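Local coordinates for response regulator receiver domain protein (CheY) (Rhodospirillum rubrum, PDB 3HEB) that probably acts as a phosphorylation-switched receiver domain of the CheY type, taking a phosphoryl group from a partner histidine kinase to relay a signal, at residues I104-C107 / Y108-A112; I129-L132 / G133-F136. All blocks are in the same frame, centred on the assembly; numbering follows the deposited sequence.

Interaction 1: I104-C107 / Y108-A112; sequences IQRC and YDLGA
I104 O accepts Y108 N at 3.1 Å with an N-H...O angle of 170°, one of three i to i+4 bonds within 104-110, before the chain turns over at G111 with phi 109°. The turn is fixed by two bonds of the Schellman type: A112 N reaches back to C107 O (2.9 Å), its donor standing above the carbonyl plane, and G111 N binds Y108 O (2.8 Å). Among the side chains, I104 and Y108 run side by side. With CG2 set opposite the backbone N (chi1 of CG1 -64°), I104 brings this methyl to the ring edge of Y108, in the ring plane, 3.5 Å from CE1. The Y108 hydroxyl is bound by the backbone O of Q140 of the second subunit and, weakly, by Y115 N. R106 extends beside L110, CG lying 3.7 Å from L110 CD2. D109 OD2 forms a salt bridge with R89 of the second subunit. Past the turn, A112 CB comes to 4.0 Å from C107 CB, and both side chains pack on I94. This is a Schellman C-cap, ending the helix of a beta-alpha-beta crossover between strands 92-96 and 114-117 of the receiver fold.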
# COMPACT_ATOMS: atom_id res chain seq x y z
N ILE A 104 2.27 -9.29 10.78
CA ILE A 104 2.45 -8.53 9.57
C ILE A 104 2.03 -9.38 8.38
O ILE A 104 1.19 -8.96 7.58
CB ILE A 104 3.93 -8.09 9.43
CG1 ILE A 104 4.28 -7.13 10.59
CG2 ILE A 104 4.15 -7.43 8.10
CD1 ILE A 104 5.73 -6.68 10.61
N GLN A 105 2.59 -10.58 8.28
CA GLN A 105 2.27 -11.48 7.18
C GLN A 105 0.77 -11.81 7.12
O GLN A 105 0.20 -11.93 6.03
CB GLN A 105 3.08 -12.78 7.30
CG GLN A 105 4.57 -12.54 7.54
CD GLN A 105 5.37 -13.84 7.66
OE1 GLN A 105 4.93 -14.81 8.31
NE2 GLN A 105 6.55 -13.85 7.05
N ARG A 106 0.14 -11.95 8.28
CA ARG A 106 -1.28 -12.27 8.33
C ARG A 106 -2.14 -11.12 7.78
O ARG A 106 -3.10 -11.35 7.03
CB ARG A 106 -1.69 -12.59 9.78
CG ARG A 106 -2.95 -13.44 9.89
CD ARG A 106 -3.30 -13.74 11.36
NE ARG A 106 -4.27 -14.83 11.49
CZ ARG A 106 -3.95 -16.12 11.63
NH1 ARG A 106 -2.68 -16.50 11.66
NH2 ARG A 106 -4.91 -17.04 11.73
N CYS A 107 -1.78 -9.89 8.14
CA CYS A 107 -2.50 -8.71 7.67
C CYS A 107 -2.42 -8.64 6.14
O CYS A 107 -3.42 -8.42 5.46
CB CYS A 107 -1.93 -7.44 8.30
SG CYS A 107 -2.27 -7.27 10.08
N TYR A 108 -1.22 -8.82 5.60
CA TYR A 108 -1.09 -8.79 4.16
C TYR A 108 -1.90 -9.93 3.55
O TYR A 108 -2.60 -9.74 2.55
CB TYR A 108 0.39 -8.87 3.76
CG TYR A 108 1.14 -7.57 3.95
CD1 TYR A 108 2.06 -7.40 4.99
CD2 TYR A 108 0.93 -6.50 3.08
CE1 TYR A 108 2.77 -6.20 5.15
CE2 TYR A 108 1.63 -5.30 3.23
CZ TYR A 108 2.54 -5.15 4.26
OH TYR A 108 3.24 -3.97 4.39
N ASP A 109 -1.83 -11.12 4.14
CA ASP A 109 -2.60 -12.24 3.61
C ASP A 109 -4.07 -11.89 3.67
O ASP A 109 -4.82 -12.23 2.76
CB ASP A 109 -2.34 -13.53 4.40
CG ASP A 109 -0.93 -14.07 4.19
OD1 ASP A 109 -0.26 -13.68 3.20
OD2 ASP A 109 -0.51 -14.91 5.02
N LEU A 110 -4.48 -11.20 4.73
CA LEU A 110 -5.88 -10.78 4.88
C LEU A 110 -6.25 -9.64 3.94
O LEU A 110 -7.41 -9.27 3.85
CB LEU A 110 -6.18 -10.34 6.32
CG LEU A 110 -6.80 -11.31 7.33
CD1 LEU A 110 -7.19 -12.64 6.66
CD2 LEU A 110 -5.83 -11.52 8.48
N GLY A 111 -5.25 -9.07 3.26
CA GLY A 111 -5.51 -8.00 2.31
C GLY A 111 -5.09 -6.57 2.61
O GLY A 111 -5.43 -5.66 1.86
N ALA A 112 -4.36 -6.35 3.70
CA ALA A 112 -3.92 -5.00 4.03
C ALA A 112 -3.02 -4.47 2.92
O ALA A 112 -2.17 -5.20 2.41
CB ALA A 112 -3.16 -5.00 5.35

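Interaction 2: I129-L132 / G133-F136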
# COMPACT_ATOMS: atom_id res chain seq x y z
N ILE A 129 4.04 9.60 10.47
CA ILE A 129 2.67 9.92 10.10
C ILE A 129 2.68 11.04 9.05
O ILE A 129 1.87 11.06 8.12
CB ILE A 129 1.87 10.41 11.33
CG1 ILE A 129 1.88 9.32 12.40
CG2 ILE A 129 0.45 10.77 10.91
CD1 ILE A 129 1.18 9.71 13.69
N ARG A 130 3.61 11.96 9.23
CA ARG A 130 3.77 13.07 8.31
C ARG A 130 4.14 12.44 6.97
O ARG A 130 3.61 12.80 5.91
CB ARG A 130 4.90 13.95 8.83
CG ARG A 130 5.08 15.30 8.20
CD ARG A 130 6.11 16.06 9.05
NE ARG A 130 5.68 16.12 10.44
CZ ARG A 130 6.45 15.86 11.50
NH1 ARG A 130 7.72 15.52 11.35
NH2 ARG A 130 5.93 15.93 12.71
N GLN A 131 5.04 11.46 7.03
CA GLN A 131 5.49 10.75 5.84
C GLN A 131 4.32 10.01 5.19
O GLN A 131 4.23 9.93 3.97
CB GLN A 131 6.60 9.77 6.20
CG GLN A 131 7.75 9.78 5.23
CD GLN A 131 8.18 11.19 4.87
OE1 GLN A 131 7.88 11.68 3.78
NE2 GLN A 131 8.88 11.86 5.79
N LEU A 132 3.43 9.49 6.02
CA LEU A 132 2.23 8.77 5.57
C LEU A 132 1.29 9.76 4.85
O LEU A 132 0.70 9.44 3.80
CB LEU A 132 1.51 8.18 6.80
CG LEU A 132 0.42 7.09 6.69
CD1 LEU A 132 -0.51 7.22 7.88
CD2 LEU A 132 -0.37 7.23 5.42
N GLY A 133 1.15 10.95 5.41
CA GLY A 133 0.29 11.97 4.83
C GLY A 133 0.81 12.44 3.48
O GLY A 133 0.03 12.65 2.56
N LEU A 134 2.12 12.61 3.37
CA LEU A 134 2.73 13.04 2.11
C LEU A 134 2.50 12.01 1.02
O LEU A 134 2.17 12.36 -0.11
CB LEU A 134 4.23 13.27 2.30
CG LEU A 134 4.56 14.53 3.11
CD1 LEU A 134 6.05 14.60 3.40
CD2 LEU A 134 4.09 15.75 2.33
N PHE A 135 2.69 10.74 1.35
CA PHE A 135 2.51 9.64 0.41
C PHE A 135 1.05 9.56 -0.03
O PHE A 135 0.75 9.35 -1.20
CB PHE A 135 2.92 8.32 1.06
CG PHE A 135 3.05 7.20 0.09
CD1 PHE A 135 4.00 7.25 -0.94
CD2 PHE A 135 2.26 6.06 0.22
CE1 PHE A 135 4.14 6.19 -1.83
CE2 PHE A 135 2.40 5.00 -0.67
CZ PHE A 135 3.34 5.06 -1.69
N PHE A 136 0.15 9.71 0.93
CA PHE A 136 -1.28 9.68 0.67
C PHE A 136 -1.62 10.66 -0.45
O PHE A 136 -2.36 10.35 -1.38
CB PHE A 136 -2.03 10.08 1.94
CG PHE A 136 -3.49 10.36 1.71
CD1 PHE A 136 -4.41 9.32 1.62
CD2 PHE A 136 -3.95 11.68 1.55
CE1 PHE A 136 -5.76 9.58 1.39
CE2 PHE A 136 -5.30 11.95 1.32
CZ PHE A 136 -6.20 10.89 1.23
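I129 O receives G133 N at 2.8 Å, the shortest of four consecutive i to i+4 bonds; its N-H...O angle is 152°, and the donor is tilted from the carbonyl plane. The bonds from L134 N to R130 O (3.0 Å), F135 N to Q131 O (3.1 Å) and F136 N to L132 O (2.9 Å) continue the pattern, which identifies the segment as regular alpha-helix. Few side chains touch across the two turns; several pack on other parts of the fold or on the second subunit. L134 leans back over the preceding turn: its CG, beside its own backbone N at chi1 -72°, lies 3.4 Å from R130 O. The Q131 and L134 side chains cross obliquely. F135 and F136 touch the earlier turn through CB, F136 CB being 3.4 Å from L132 O. Each has CG opposite the backbone N, which directs the rings away from that turn. The F135 ring stacks on F135 of the second subunit, while Q131 packs on L134 of that subunit. F136 instead lies on L62, and L132 on L64, both of strand 61-65. On another side, I129 packs against helix 14-26, where R130 NH2 is hydrogen-bonded to N23 OD1. The arrangement is that of the C-terminal helix of a CheY-like receiver fold, with one face on strand 61-65 and helix 14-26 and another, carrying Q131, L134 and F135, in the dimer interface.

Overall arrangement
Interaction 1 precedes interaction 2 along the chain; in sequence, strand 114-117 separates helices 101-109 and 122-136. Their centres are 21 Å apart and their nearest atoms about 10 Å, so the two contacts do not touch. They share the five-stranded parallel sheet: residues 104-112 pack on strands 92-96 and 114-117, whereas residues 129-136 pack on central strand 61-65. Both also meet the second subunit, the first through a hydrogen bond, packing and a salt bridge to R89 of that subunit, the second through stacked rings and leucine-glutamine contacts. The dimer surface therefore draws on the last two helices of the domain, consistent with the use of this region for association in many receiver domains.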